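Local coordinates for high affinity transport system protein p37 (Mycoplasma hyorhinis, PDB 3EKI) that binds thiamine diphosphate as the extracytoplasmic lipoprotein component of a high-affinity transport system, at residues N150-D155 with F312-N317; T185-W190 with N200-V205; D169-I174 with F214-I219; K291-L296 with H303-E308. All blocks are in the same frame, centred on the assembly; numbering follows the deposited sequence. Where two conformers were deposited one is given.

Contact 1. Residues N150-D155 with F312-N317; sequences NSFVFD and FAWTHN. With TPP (thiamine diphosphate), chain B.
The ring of Phe152 receives the other segment at its edge, near its own plane: the methyl CB of Ala313 packs against CE1 at 3.8 Å, and Trp314 CZ3 comes up to CZ at 4.0 Å. One face of the same ring carries CZ of Phe154, offset toward the rim. Phe154 in turn has Phe152 CB above the centre of its ring, so the two phenylalanines also pack on each other. The third flat group, the indole of Trp314, has the aminopyrimidine of thiamine diphosphate spread over one face, with C5' above its centre. This is a wall of the ligand cleft in a fold of the periplasmic binding protein class, where the end of strand 141-152 meets the loop after strand 304-308.

Phe152 opens a type I turn closed by Asp155 N to Phe152 O, 3.1 Å, which brings Phe154 back beside it. Deeper in, Phe154 CE1 meets Phe312 CZ at 4.3 Å, a looser touch between two buried rings, and helix 170-184 packs on Phe154 through Ile178 and Ile181. Trp314 holds CG between its backbone N and carbonyl carbon (chi1 59°), and from there the indole reaches the ligand while its CZ3 corner still touches Phe152 at about a right angle between the side chains. The bond from Thr315 N to Phe312 O, 3.2 Å, closes a turn through Ala313 and Trp314. Indole and pyrimidine lie nearly parallel; Trp314 CE3 stands 3.3 Å from C6' of the ligand, and Trp314 CZ2 reaches the linking methylene C7' at 3.4 Å.

Contact 2. Residues T185-W190 with N200-V205; sequences TPYASW and NVYQSV. With TPP (thiamine diphosphate), chain B.
Trp190 and Tyr202 both turn CG anti to their own carbonyl carbon (chi1 -69° and -70°), and from facing backbones these torsions bring the two rings together. The result is a T-shaped stack in which the indole supplies the edge and the phenol the face: the planes stand at 86° and the centroids of the tyrosine ring and the six-membered ring of Trp190 are 5.1 Å apart. CZ3 of Trp190 comes within 3.7 Å of Tyr202 CD2, while its neighbour CE3 sits over the centre of the ring. At the next corner, Trp190 CH2 touches Val205 CG1 at 4.0 Å.

The indole is fixed from its own side too. Its NE1 donates to Thr185 O at 3.1 Å, arriving well above the carbonyl plane instead of on a lone pair, and Tyr187 CA rests over one indole face, offset toward the rim. Trp190 N to Tyr187 O, 3.0 Å, closes the short 3-10 turn that puts these residues together. Tyr187 adds a glancing touch of its CE2 on Tyr202 CE2, the two side chains roughly perpendicular. Both phenol oxygens find partners in the loop beyond: Tyr187 OH bonds to Thr315 O, and Tyr202 OH to Asn317 N.

At the start of 200-205, Asn200 and Val201 pack against the ligand. Methyl CM2 of thiamine diphosphate lies 3.3 Å from Asn200 OD1 and 3.5 Å from Val201 CG1. The aromatic cluster thus joins two parts of the loop whose residues Asn200 and Val201 line the pyrimidine end of the thiamine diphosphate pocket.

Contact 3. Residues D169-I174 with F214-I219; sequences DPLVKI and FYRGMI. With TPP (thiamine diphosphate), chain B.
Leu171 and Ile174, near the start of helix 170-184, lay their terminal methyls against the guanidinium of Arg216. Ile174 CD1 lies over one face of the group, offset toward the rim, 4.1 Å from Arg216 NE, and Leu171 CD2 approaches Arg216 NH1 at 3.7 Å. The arginine chain runs extended from CG to NE, and a turn about CD-NE (chi4 -91°) sets the flat group across the end of Ile174.

The rim of the guanidinium is occupied from outside the two segments: NE forms a salt bridge with Asp155 OD2, and NH1 bonds to the carbonyls of Lys160 and Thr338. Behind Leu171, the N-cap Asp169 starts the helix: its OD1 accepts from Leu171 N at 2.8 Å, and its OD2 takes the backbone N-H groups of Val163, Asp164 and Gly165.

One residue back, Tyr215 leaves the chain on the opposite side from Arg216. Its OH donates to O1B of thiamine diphosphate at 2.6 Å, and one ring face carries ligand C6. The buried arginine thus combines apolar cover on a face with acceptors at NE and NH1, and Asp155 probably helps keep it charged, next to Tyr215, one of several residues that hold the ligand.

Contact 4. Residues K291-L296 with H303-E308; sequences KSADTL and HIAFSE
His303 meets Leu296 through its backbone, Leu296 CD1 standing 4.0 Å from His303 N; the side chain of His303 leaves the strand on the far side, and its ND1 bonds to Phe246 O. Ile304 likewise points off, toward Ile219 of strand 217-223, and its carbonyl oxygen merely packs against the same leucine methyl.

Ala305 meets both Ala293 and Leu296. Its CB packs on Ala293 CB at 3.6 Å and on Leu296 CD2 at 3.9 Å, the leucine having CG anti to its backbone N (chi1 -176°) so that both methyls hang over the strand. Phe306 sends its ring to the other face of the sheet, against helix 256-269, but its carbonyl works on this side. Two waters donate to Phe306 O: the first also donates to Lys291 O, 2.8 Å away, and the second accepts from Ala293 N at 2.9 Å. Ser307 brings its CB to within 3.7 Å of Ala293 CB, and its OG donates to Glu308 O at 2.9 Å while also bonding to Trp220 NE1. Glu308, last in the strand, belongs to the thiamine diphosphate pocket and forms a salt bridge with Lys258.

The 3-10 turn 293-296 thus lies on the sheet through methyl groups small enough to bring the CA atoms of Ala293 and Ala305 to 5.2 Å. Waters join Ala293 N of the turn, and Lys291 O just before it, to the strand, so Phe306 O is satisfied without a direct bond across the contact.

All four contacts are essentially buried, yet they differ in chemistry. Contacts 1 and 2 are aromatic and adjoin through Thr315 and Asn317, contact 2 lying farther from the chain's centre and including exposed loop residues. Contact 3 is built on a charged group against aliphatic carbon, and contact 4 on small methyls and bridging waters. Contacts 3 and 4 use neighbouring strands of one mixed sheet, joined where Met218 N meets Ser307 O, whereas contacts 1 and 3 are tied by the salt bridge between Asp155 and Arg216. They reach thiamine diphosphate at different places: contacts 1 and 2 both at the pyrimidine, contact 3 at the diphosphate, contact 4 through Glu308.

Contact 1. Residues N150-D155 with F312-N317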
# COMPACT_ATOMS: atom_id res chain seq x y z
N ASN A 150 -2.04 -9.10 6.25
CA ASN A 150 -3.26 -9.81 6.62
C ASN A 150 -4.32 -9.55 5.55
O ASN A 150 -4.54 -8.38 5.24
CB ASN A 150 -3.76 -9.38 7.99
CG ASN A 150 -2.90 -9.82 9.16
OD1 ASN A 150 -2.13 -10.78 9.04
ND2 ASN A 150 -3.05 -9.14 10.28
N SER A 151 -4.91 -10.60 5.00
CA SER A 151 -5.97 -10.47 4.01
C SER A 151 -7.18 -9.77 4.61
O SER A 151 -7.47 -9.90 5.79
CB SER A 151 -6.36 -11.84 3.45
OG SER A 151 -7.13 -12.57 4.41
N PHE A 152 -7.89 -8.98 3.81
CA PHE A 152 -9.21 -8.52 4.19
C PHE A 152 -10.21 -9.66 4.08
O PHE A 152 -10.11 -10.53 3.20
CB PHE A 152 -9.61 -7.38 3.26
CG PHE A 152 -8.92 -6.05 3.40
CD1 PHE A 152 -8.90 -5.31 4.57
CD2 PHE A 152 -8.27 -5.52 2.29
CE1 PHE A 152 -8.27 -4.07 4.62
CE2 PHE A 152 -7.67 -4.28 2.32
CZ PHE A 152 -7.66 -3.56 3.50
N VAL A 153 -11.21 -9.66 4.96
CA VAL A 153 -12.22 -10.70 4.88
C VAL A 153 -12.95 -10.70 3.53
O VAL A 153 -13.43 -11.77 3.19
CB VAL A 153 -13.24 -10.57 6.01
CG1 VAL A 153 -12.49 -10.90 7.31
CG2 VAL A 153 -13.86 -9.21 6.06
N PHE A 154 -12.96 -9.58 2.85
CA PHE A 154 -13.63 -9.43 1.55
C PHE A 154 -12.71 -9.59 0.34
O PHE A 154 -13.13 -9.43 -0.82
CB PHE A 154 -14.35 -8.07 1.54
CG PHE A 154 -13.49 -6.87 1.89
CD1 PHE A 154 -13.54 -6.28 3.13
CD2 PHE A 154 -12.59 -6.34 0.97
CE1 PHE A 154 -12.75 -5.21 3.52
CE2 PHE A 154 -11.80 -5.26 1.33
CZ PHE A 154 -11.87 -4.69 2.57
N ASP A 155 -11.42 -9.91 0.49
CA ASP A 155 -10.51 -10.02 -0.66
C ASP A 155 -9.35 -10.97 -0.33
O ASP A 155 -8.20 -10.56 -0.20
CB ASP A 155 -9.99 -8.64 -1.03
CG ASP A 155 -9.12 -8.52 -2.25
OD1 ASP A 155 -9.10 -9.43 -3.11
OD2 ASP A 155 -8.45 -7.46 -2.38
N PHE A 312 -10.29 2.46 5.01
CA PHE A 312 -11.03 2.73 6.24
C PHE A 312 -10.58 1.81 7.37
O PHE A 312 -10.72 2.08 8.56
CB PHE A 312 -12.54 2.61 5.97
CG PHE A 312 -12.95 1.33 5.28
CD1 PHE A 312 -13.07 0.14 6.00
CD2 PHE A 312 -13.23 1.29 3.91
CE1 PHE A 312 -13.44 -1.03 5.39
CE2 PHE A 312 -13.59 0.11 3.31
CZ PHE A 312 -13.69 -1.06 4.03
N ALA A 313 -10.02 0.66 7.03
CA ALA A 313 -9.62 -0.35 8.00
C ALA A 313 -8.47 0.14 8.88
O ALA A 313 -8.38 -0.38 10.00
CB ALA A 313 -9.22 -1.65 7.33
N TRP A 314 -7.65 1.07 8.45
CA TRP A 314 -6.62 1.63 9.30
C TRP A 314 -6.83 3.09 9.61
O TRP A 314 -5.89 3.82 9.96
CB TRP A 314 -5.26 1.41 8.64
CG TRP A 314 -5.00 1.98 7.29
CD1 TRP A 314 -4.65 3.27 6.99
CD2 TRP A 314 -5.07 1.28 6.04
NE1 TRP A 314 -4.51 3.40 5.63
CE2 TRP A 314 -4.76 2.20 5.03
CE3 TRP A 314 -5.37 -0.04 5.70
CZ2 TRP A 314 -4.73 1.86 3.68
CZ3 TRP A 314 -5.34 -0.37 4.35
CH2 TRP A 314 -5.03 0.56 3.38
N THR A 315 -8.07 3.55 9.47
CA THR A 315 -8.45 4.94 9.64
C THR A 315 -9.46 4.97 10.79
O THR A 315 -10.57 4.47 10.65
CB THR A 315 -9.07 5.56 8.38
OG1 THR A 315 -8.13 5.48 7.29
CG2 THR A 315 -9.41 7.02 8.59
N HIS A 316 -9.07 5.51 11.93
CA HIS A 316 -9.96 5.49 13.09
C HIS A 316 -11.13 6.42 12.84
O HIS A 316 -10.98 7.56 12.41
CB HIS A 316 -9.13 5.95 14.28
CG HIS A 316 -9.84 5.71 15.58
ND1 HIS A 316 -9.82 6.63 16.61
CD2 HIS A 316 -10.56 4.67 16.02
CE1 HIS A 316 -10.51 6.16 17.62
NE2 HIS A 316 -10.98 4.97 17.30
N ASN A 317 -12.36 5.96 13.10
CA ASN A 317 -13.46 6.83 12.70
C ASN A 317 -13.62 8.01 13.64
O ASN A 317 -14.33 8.96 13.31
CB ASN A 317 -14.73 6.00 12.57
CG ASN A 317 -15.26 5.42 13.86
OD1 ASN A 317 -14.69 5.56 14.93
ND2 ASN A 317 -16.39 4.74 13.74
N1' TPP B . -2.19 -1.09 7.05
C2' TPP B . -1.73 -0.29 8.05
CM2 TPP B . -1.83 -0.79 9.49
N3' TPP B . -1.19 0.91 7.77
C4' TPP B . -1.01 1.27 6.48
N4' TPP B . -0.39 2.43 6.22
C5' TPP B . -1.53 0.49 5.43
C6' TPP B . -2.13 -0.71 5.78
C7' TPP B . -1.47 0.85 3.94
N3 TPP B . -0.27 0.41 3.22
C2 TPP B . 0.94 0.27 3.75
S1 TPP B . 2.05 -0.31 2.54
C5 TPP B . 0.81 -0.32 1.31
C4 TPP B . -0.33 0.22 1.86
CM4 TPP B . -1.69 0.16 1.13
C6 TPP B . 1.06 -0.66 -0.17
C7 TPP B . 1.77 0.49 -0.88
O7 TPP B . 0.90 1.64 -0.89
PA TPP B . 1.38 3.15 -1.04
O1A TPP B . 0.25 4.04 -0.68
O2A TPP B . 2.64 3.38 -0.26
O3A TPP B . 1.85 3.35 -2.54
PB TPP B . 0.92 3.76 -3.78
O1B TPP B . -0.12 2.70 -4.02
O2B TPP B . 1.94 3.87 -4.98
O3B TPP B . 0.32 5.21 -3.55

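Contact 2. Residues T185-W190 with N200-V205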
# COMPACT_ATOMS: atom_id res chain seq x y z
N THR A 185 -23.54 -1.79 7.62
CA THR A 185 -23.17 -1.47 9.01
C THR A 185 -22.36 -0.19 8.95
O THR A 185 -21.15 -0.26 8.64
CB THR A 185 -22.37 -2.63 9.63
OG1 THR A 185 -23.20 -3.77 9.77
CG2 THR A 185 -21.89 -2.26 11.04
N PRO A 186 -22.96 0.97 9.13
CA PRO A 186 -22.30 2.23 8.78
C PRO A 186 -20.99 2.47 9.53
O PRO A 186 -20.93 2.42 10.75
CB PRO A 186 -23.30 3.32 9.17
CG PRO A 186 -24.55 2.66 9.55
CD PRO A 186 -24.33 1.20 9.66
N TYR A 187 -19.89 2.75 8.80
CA TYR A 187 -18.61 3.05 9.41
C TYR A 187 -18.66 4.08 10.52
O TYR A 187 -17.97 3.93 11.55
CB TYR A 187 -17.70 3.51 8.27
CG TYR A 187 -16.36 4.09 8.64
CD1 TYR A 187 -16.19 5.47 8.68
CD2 TYR A 187 -15.28 3.27 8.95
CE1 TYR A 187 -14.95 6.04 9.02
CE2 TYR A 187 -14.05 3.83 9.28
CZ TYR A 187 -13.91 5.19 9.32
OH TYR A 187 -12.69 5.80 9.65
N ALA A 188 -19.46 5.13 10.39
CA ALA A 188 -19.58 6.19 11.39
C ALA A 188 -20.06 5.68 12.74
O ALA A 188 -19.87 6.35 13.76
CB ALA A 188 -20.54 7.27 10.91
N SER A 189 -20.66 4.50 12.77
CA SER A 189 -21.18 3.99 14.04
C SER A 189 -20.38 2.81 14.54
O SER A 189 -20.66 2.25 15.60
CB SER A 189 -22.68 3.68 13.91
OG SER A 189 -23.38 4.93 13.89
N TRP A 190 -19.32 2.43 13.81
CA TRP A 190 -18.41 1.42 14.31
C TRP A 190 -17.81 1.86 15.66
O TRP A 190 -17.65 3.05 15.83
CB TRP A 190 -17.23 1.20 13.38
CG TRP A 190 -17.53 0.56 12.06
CD1 TRP A 190 -18.75 0.26 11.53
CD2 TRP A 190 -16.55 0.14 11.10
NE1 TRP A 190 -18.56 -0.32 10.30
CE2 TRP A 190 -17.23 -0.40 10.01
CE3 TRP A 190 -15.14 0.18 11.07
CZ2 TRP A 190 -16.58 -0.91 8.88
CZ3 TRP A 190 -14.51 -0.33 9.95
CH2 TRP A 190 -15.23 -0.87 8.87
N ASN A 200 -4.10 0.50 15.70
CA ASN A 200 -3.53 0.36 14.37
C ASN A 200 -4.56 0.16 13.26
O ASN A 200 -4.64 0.94 12.30
CB ASN A 200 -2.57 -0.84 14.40
CG ASN A 200 -1.74 -0.93 13.14
OD1 ASN A 200 -1.37 0.11 12.58
ND2 ASN A 200 -1.45 -2.14 12.71
N VAL A 201 -5.35 -0.91 13.37
CA VAL A 201 -6.39 -1.31 12.46
C VAL A 201 -7.64 -1.78 13.21
O VAL A 201 -7.60 -2.13 14.39
CB VAL A 201 -5.99 -2.50 11.56
CG1 VAL A 201 -4.72 -2.19 10.77
CG2 VAL A 201 -5.82 -3.75 12.37
N TYR A 202 -8.73 -1.77 12.46
CA TYR A 202 -9.93 -2.50 12.87
C TYR A 202 -9.78 -3.96 12.52
O TYR A 202 -9.95 -4.43 11.39
CB TYR A 202 -11.14 -1.89 12.16
CG TYR A 202 -11.57 -0.53 12.59
CD1 TYR A 202 -12.16 -0.38 13.85
CD2 TYR A 202 -11.42 0.62 11.82
CE1 TYR A 202 -12.57 0.85 14.28
CE2 TYR A 202 -11.84 1.87 12.24
CZ TYR A 202 -12.42 1.97 13.50
OH TYR A 202 -12.84 3.20 13.93
N GLN A 203 -9.39 -4.78 13.52
CA GLN A 203 -9.04 -6.16 13.24
C GLN A 203 -10.19 -6.98 12.69
O GLN A 203 -9.94 -7.97 12.02
CB GLN A 203 -8.50 -6.84 14.50
CG GLN A 203 -7.32 -6.08 15.12
CD GLN A 203 -6.90 -6.79 16.41
OE1 GLN A 203 -6.02 -7.65 16.42
NE2 GLN A 203 -7.56 -6.43 17.51
N SER A 204 -11.45 -6.57 12.97
CA SER A 204 -12.55 -7.41 12.53
C SER A 204 -12.70 -7.47 11.02
O SER A 204 -13.45 -8.33 10.54
CB SER A 204 -13.89 -6.91 13.09
OG SER A 204 -13.78 -6.39 14.39
N VAL A 205 -12.03 -6.58 10.29
CA VAL A 205 -12.19 -6.62 8.82
C VAL A 205 -11.11 -7.44 8.13
O VAL A 205 -11.01 -7.51 6.91
CB VAL A 205 -12.25 -5.21 8.23
CG1 VAL A 205 -13.54 -4.51 8.64
CG2 VAL A 205 -11.05 -4.38 8.62
N1' TPP B . -2.19 -1.09 7.05
C2' TPP B . -1.73 -0.29 8.05
CM2 TPP B . -1.83 -0.79 9.49
N3' TPP B . -1.19 0.91 7.77
C4' TPP B . -1.01 1.27 6.48
N4' TPP B . -0.39 2.43 6.22
C5' TPP B . -1.53 0.49 5.43
C6' TPP B . -2.13 -0.71 5.78
C7' TPP B . -1.47 0.85 3.94
N3 TPP B . -0.27 0.41 3.22
C2 TPP B . 0.94 0.27 3.75
S1 TPP B . 2.05 -0.31 2.54
C5 TPP B . 0.81 -0.32 1.31
C4 TPP B . -0.33 0.22 1.86
CM4 TPP B . -1.69 0.16 1.13
C6 TPP B . 1.06 -0.66 -0.17
C7 TPP B . 1.77 0.49 -0.88
O7 TPP B . 0.90 1.64 -0.89
PA TPP B . 1.38 3.15 -1.04
O1A TPP B . 0.25 4.04 -0.68
O2A TPP B . 2.64 3.38 -0.26
O3A TPP B . 1.85 3.35 -2.54
PB TPP B . 0.92 3.76 -3.78
O1B TPP B . -0.12 2.70 -4.02
O2B TPP B . 1.94 3.87 -4.98
O3B TPP B . 0.32 5.21 -3.55

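Contact 3. Residues D169-I174 with F214-I219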
# COMPACT_ATOMS: atom_id res chain seq x y z
N ASP A 169 -18.89 -9.02 -12.39
CA ASP A 169 -17.44 -8.78 -12.47
C ASP A 169 -16.84 -9.08 -11.10
O ASP A 169 -17.40 -8.60 -10.12
CB ASP A 169 -17.23 -7.34 -12.93
CG ASP A 169 -15.77 -7.00 -13.19
OD1 ASP A 169 -15.03 -7.04 -12.18
OD2 ASP A 169 -15.40 -6.69 -14.34
N PRO A 170 -15.74 -9.82 -11.03
CA PRO A 170 -15.16 -10.15 -9.73
C PRO A 170 -14.77 -8.91 -8.92
O PRO A 170 -14.85 -8.95 -7.69
CB PRO A 170 -13.90 -10.95 -10.08
CG PRO A 170 -13.67 -10.76 -11.52
CD PRO A 170 -14.98 -10.39 -12.16
N LEU A 171 -14.36 -7.85 -9.57
CA LEU A 171 -13.94 -6.63 -8.87
C LEU A 171 -15.16 -5.88 -8.32
O LEU A 171 -15.10 -5.16 -7.32
CB LEU A 171 -13.10 -5.75 -9.79
CG LEU A 171 -11.85 -6.41 -10.39
CD1 LEU A 171 -11.01 -5.35 -11.08
CD2 LEU A 171 -11.08 -7.16 -9.32
N VAL A 172 -16.28 -6.02 -9.02
CA VAL A 172 -17.53 -5.43 -8.56
C VAL A 172 -18.08 -6.23 -7.40
O VAL A 172 -18.61 -5.65 -6.44
CB VAL A 172 -18.56 -5.33 -9.70
CG1 VAL A 172 -19.90 -4.85 -9.16
CG2 VAL A 172 -18.03 -4.38 -10.77
N LYS A 173 -17.93 -7.54 -7.44
CA LYS A 173 -18.36 -8.39 -6.32
C LYS A 173 -17.59 -8.04 -5.06
O LYS A 173 -18.16 -7.97 -3.96
CB LYS A 173 -18.18 -9.86 -6.71
CG LYS A 173 -19.13 -10.28 -7.84
CD LYS A 173 -19.02 -11.78 -8.04
CE LYS A 173 -18.47 -12.11 -9.42
NZ LYS A 173 -17.77 -13.43 -9.44
N ILE A 174 -16.28 -7.79 -5.16
CA ILE A 174 -15.57 -7.36 -3.94
C ILE A 174 -16.09 -6.04 -3.41
O ILE A 174 -16.25 -5.79 -2.21
CB ILE A 174 -14.05 -7.29 -4.20
CG1 ILE A 174 -13.42 -8.66 -4.49
CG2 ILE A 174 -13.37 -6.61 -3.04
CD1 ILE A 174 -12.09 -8.64 -5.20
N PHE A 214 -0.46 -9.16 -1.98
CA PHE A 214 -0.95 -8.16 -2.91
C PHE A 214 -1.79 -7.11 -2.19
O PHE A 214 -2.22 -7.32 -1.04
CB PHE A 214 -1.80 -8.85 -3.98
CG PHE A 214 -3.08 -9.45 -3.41
CD1 PHE A 214 -4.31 -8.79 -3.38
CD2 PHE A 214 -3.05 -10.72 -2.87
CE1 PHE A 214 -5.42 -9.36 -2.80
CE2 PHE A 214 -4.15 -11.31 -2.31
CZ PHE A 214 -5.34 -10.64 -2.28
N TYR A 215 -2.14 -6.03 -2.87
CA TYR A 215 -3.17 -5.10 -2.45
C TYR A 215 -3.78 -4.55 -3.74
O TYR A 215 -3.30 -4.78 -4.86
CB TYR A 215 -2.71 -3.99 -1.51
CG TYR A 215 -1.89 -2.90 -2.16
CD1 TYR A 215 -0.72 -3.19 -2.85
CD2 TYR A 215 -2.27 -1.57 -2.09
CE1 TYR A 215 0.04 -2.20 -3.45
CE2 TYR A 215 -1.55 -0.57 -2.69
CZ TYR A 215 -0.39 -0.88 -3.36
OH TYR A 215 0.33 0.12 -3.96
N ARG A 216 -4.87 -3.82 -3.57
CA ARG A 216 -5.58 -3.18 -4.67
C ARG A 216 -5.90 -1.73 -4.36
O ARG A 216 -5.83 -1.28 -3.21
CB ARG A 216 -6.91 -3.88 -4.95
CG ARG A 216 -6.84 -5.38 -5.16
CD ARG A 216 -8.27 -5.91 -5.33
NE ARG A 216 -8.24 -7.35 -5.23
CZ ARG A 216 -8.09 -8.23 -6.20
NH1 ARG A 216 -7.94 -7.82 -7.46
NH2 ARG A 216 -8.08 -9.52 -5.87
N GLY A 217 -6.30 -0.96 -5.36
CA GLY A 217 -6.97 0.29 -5.20
C GLY A 217 -8.50 0.06 -5.27
O GLY A 217 -8.95 -1.07 -5.42
N MET A 218 -9.20 1.17 -5.11
CA MET A 218 -10.66 1.09 -5.22
C MET A 218 -11.20 2.42 -5.67
O MET A 218 -10.57 3.46 -5.49
CB MET A 218 -11.29 0.68 -3.90
CG MET A 218 -11.15 1.67 -2.78
SD MET A 218 -11.91 1.10 -1.26
CE MET A 218 -13.64 1.18 -1.68
N ILE A 219 -12.39 2.40 -6.26
CA ILE A 219 -13.08 3.60 -6.66
C ILE A 219 -14.35 3.75 -5.81
O ILE A 219 -15.13 2.81 -5.83
CB ILE A 219 -13.45 3.59 -8.16
CG1 ILE A 219 -12.22 3.44 -9.05
CG2 ILE A 219 -14.27 4.81 -8.55
CD1 ILE A 219 -12.45 3.30 -10.53
N1' TPP B . -2.19 -1.09 7.05
C2' TPP B . -1.73 -0.29 8.05
CM2 TPP B . -1.83 -0.79 9.49
N3' TPP B . -1.19 0.91 7.77
C4' TPP B . -1.01 1.27 6.48
N4' TPP B . -0.39 2.43 6.22
C5' TPP B . -1.53 0.49 5.43
C6' TPP B . -2.13 -0.71 5.78
C7' TPP B . -1.47 0.85 3.94
N3 TPP B . -0.27 0.41 3.22
C2 TPP B . 0.94 0.27 3.75
S1 TPP B . 2.05 -0.31 2.54
C5 TPP B . 0.81 -0.32 1.31
C4 TPP B . -0.33 0.22 1.86
CM4 TPP B . -1.69 0.16 1.13
C6 TPP B . 1.06 -0.66 -0.17
C7 TPP B . 1.77 0.49 -0.88
O7 TPP B . 0.90 1.64 -0.89
PA TPP B . 1.38 3.15 -1.04
O1A TPP B . 0.25 4.04 -0.68
O2A TPP B . 2.64 3.38 -0.26
O3A TPP B . 1.85 3.35 -2.54
PB TPP B . 0.92 3.76 -3.78
O1B TPP B . -0.12 2.70 -4.02
O2B TPP B . 1.94 3.87 -4.98
O3B TPP B . 0.32 5.21 -3.55

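Contact 4. Residues K291-L296 with H303-E308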
# COMPACT_ATOMS: atom_id res chain seq x y z
N LYS A 291 -6.82 14.95 -3.67
CA LYS A 291 -7.26 14.89 -2.28
C LYS A 291 -7.49 13.44 -1.88
O LYS A 291 -7.82 12.62 -2.73
CB LYS A 291 -8.57 15.64 -2.03
CG LYS A 291 -8.65 17.10 -2.40
CD LYS A 291 -8.38 18.03 -1.24
CE LYS A 291 -9.49 17.99 -0.20
NZ LYS A 291 -9.09 18.78 1.01
N SER A 292 -7.36 13.15 -0.59
CA SER A 292 -7.66 11.82 -0.07
C SER A 292 -9.14 11.50 -0.17
O SER A 292 -9.96 12.38 0.05
CB SER A 292 -7.20 11.74 1.40
OG SER A 292 -7.54 10.49 1.98
N ALA A 293 -9.47 10.26 -0.48
CA ALA A 293 -10.85 9.82 -0.58
C ALA A 293 -11.59 10.03 0.73
O ALA A 293 -12.82 10.24 0.74
CB ALA A 293 -10.89 8.37 -1.02
N ASP A 294 -10.91 10.05 1.87
CA ASP A 294 -11.73 10.22 3.08
C ASP A 294 -12.23 11.65 3.24
O ASP A 294 -13.01 11.88 4.18
CB ASP A 294 -11.03 9.73 4.33
CG ASP A 294 -9.72 10.38 4.67
OD1 ASP A 294 -9.40 11.46 4.15
OD2 ASP A 294 -8.96 9.79 5.49
N THR A 295 -11.91 12.58 2.36
CA THR A 295 -12.47 13.91 2.33
C THR A 295 -13.56 14.09 1.27
O THR A 295 -14.08 15.19 1.15
CB THR A 295 -11.44 15.03 2.09
OG1 THR A 295 -10.89 14.91 0.77
CG2 THR A 295 -10.31 14.86 3.09
N LEU A 296 -13.88 13.04 0.55
CA LEU A 296 -14.88 13.18 -0.53
C LEU A 296 -16.19 13.80 -0.06
O LEU A 296 -16.79 14.56 -0.82
CB LEU A 296 -15.15 11.81 -1.14
CG LEU A 296 -16.11 11.78 -2.34
CD1 LEU A 296 -15.59 12.67 -3.45
CD2 LEU A 296 -16.27 10.35 -2.80
N HIS A 303 -17.63 13.66 -6.72
CA HIS A 303 -18.42 12.49 -6.35
C HIS A 303 -17.75 11.15 -6.59
O HIS A 303 -18.36 10.11 -6.32
CB HIS A 303 -19.76 12.49 -7.12
CG HIS A 303 -20.54 13.75 -6.88
ND1 HIS A 303 -20.33 14.90 -7.60
CD2 HIS A 303 -21.53 14.04 -6.00
CE1 HIS A 303 -21.16 15.85 -7.17
NE2 HIS A 303 -21.90 15.35 -6.20
N ILE A 304 -16.50 11.15 -7.07
CA ILE A 304 -15.74 9.93 -7.29
C ILE A 304 -14.39 10.07 -6.60
O ILE A 304 -13.87 11.19 -6.63
CB ILE A 304 -15.62 9.68 -8.80
CG1 ILE A 304 -16.99 9.54 -9.48
CG2 ILE A 304 -14.72 8.49 -9.11
CD1 ILE A 304 -16.95 9.93 -10.94
N ALA A 305 -13.87 9.02 -6.00
CA ALA A 305 -12.55 9.12 -5.40
C ALA A 305 -11.78 7.81 -5.48
O ALA A 305 -12.35 6.72 -5.44
CB ALA A 305 -12.61 9.56 -3.95
N PHE A 306 -10.45 7.95 -5.62
CA PHE A 306 -9.58 6.79 -5.61
C PHE A 306 -8.94 6.60 -4.24
O PHE A 306 -8.60 7.60 -3.62
CB PHE A 306 -8.46 6.98 -6.63
CG PHE A 306 -8.86 7.22 -8.07
CD1 PHE A 306 -10.14 6.90 -8.51
CD2 PHE A 306 -7.94 7.75 -8.96
CE1 PHE A 306 -10.47 7.12 -9.84
CE2 PHE A 306 -8.29 7.99 -10.26
CZ PHE A 306 -9.56 7.65 -10.71
N SER A 307 -8.80 5.34 -3.83
CA SER A 307 -8.02 5.07 -2.62
C SER A 307 -7.49 3.66 -2.64
O SER A 307 -7.83 2.82 -3.48
CB SER A 307 -8.86 5.28 -1.36
OG SER A 307 -9.69 4.15 -1.17
N GLU A 308 -6.62 3.39 -1.65
CA GLU A 308 -6.28 2.01 -1.37
C GLU A 308 -7.54 1.23 -1.01
O GLU A 308 -8.39 1.76 -0.30
CB GLU A 308 -5.32 1.96 -0.17
CG GLU A 308 -4.11 2.86 -0.23
CD GLU A 308 -4.32 4.22 0.38
OE1 GLU A 308 -3.29 4.81 0.82
OE2 GLU A 308 -5.47 4.72 0.42
O HOH W 1 -8.85 10.32 -3.92
O HOH W 2 -7.31 8.57 -1.40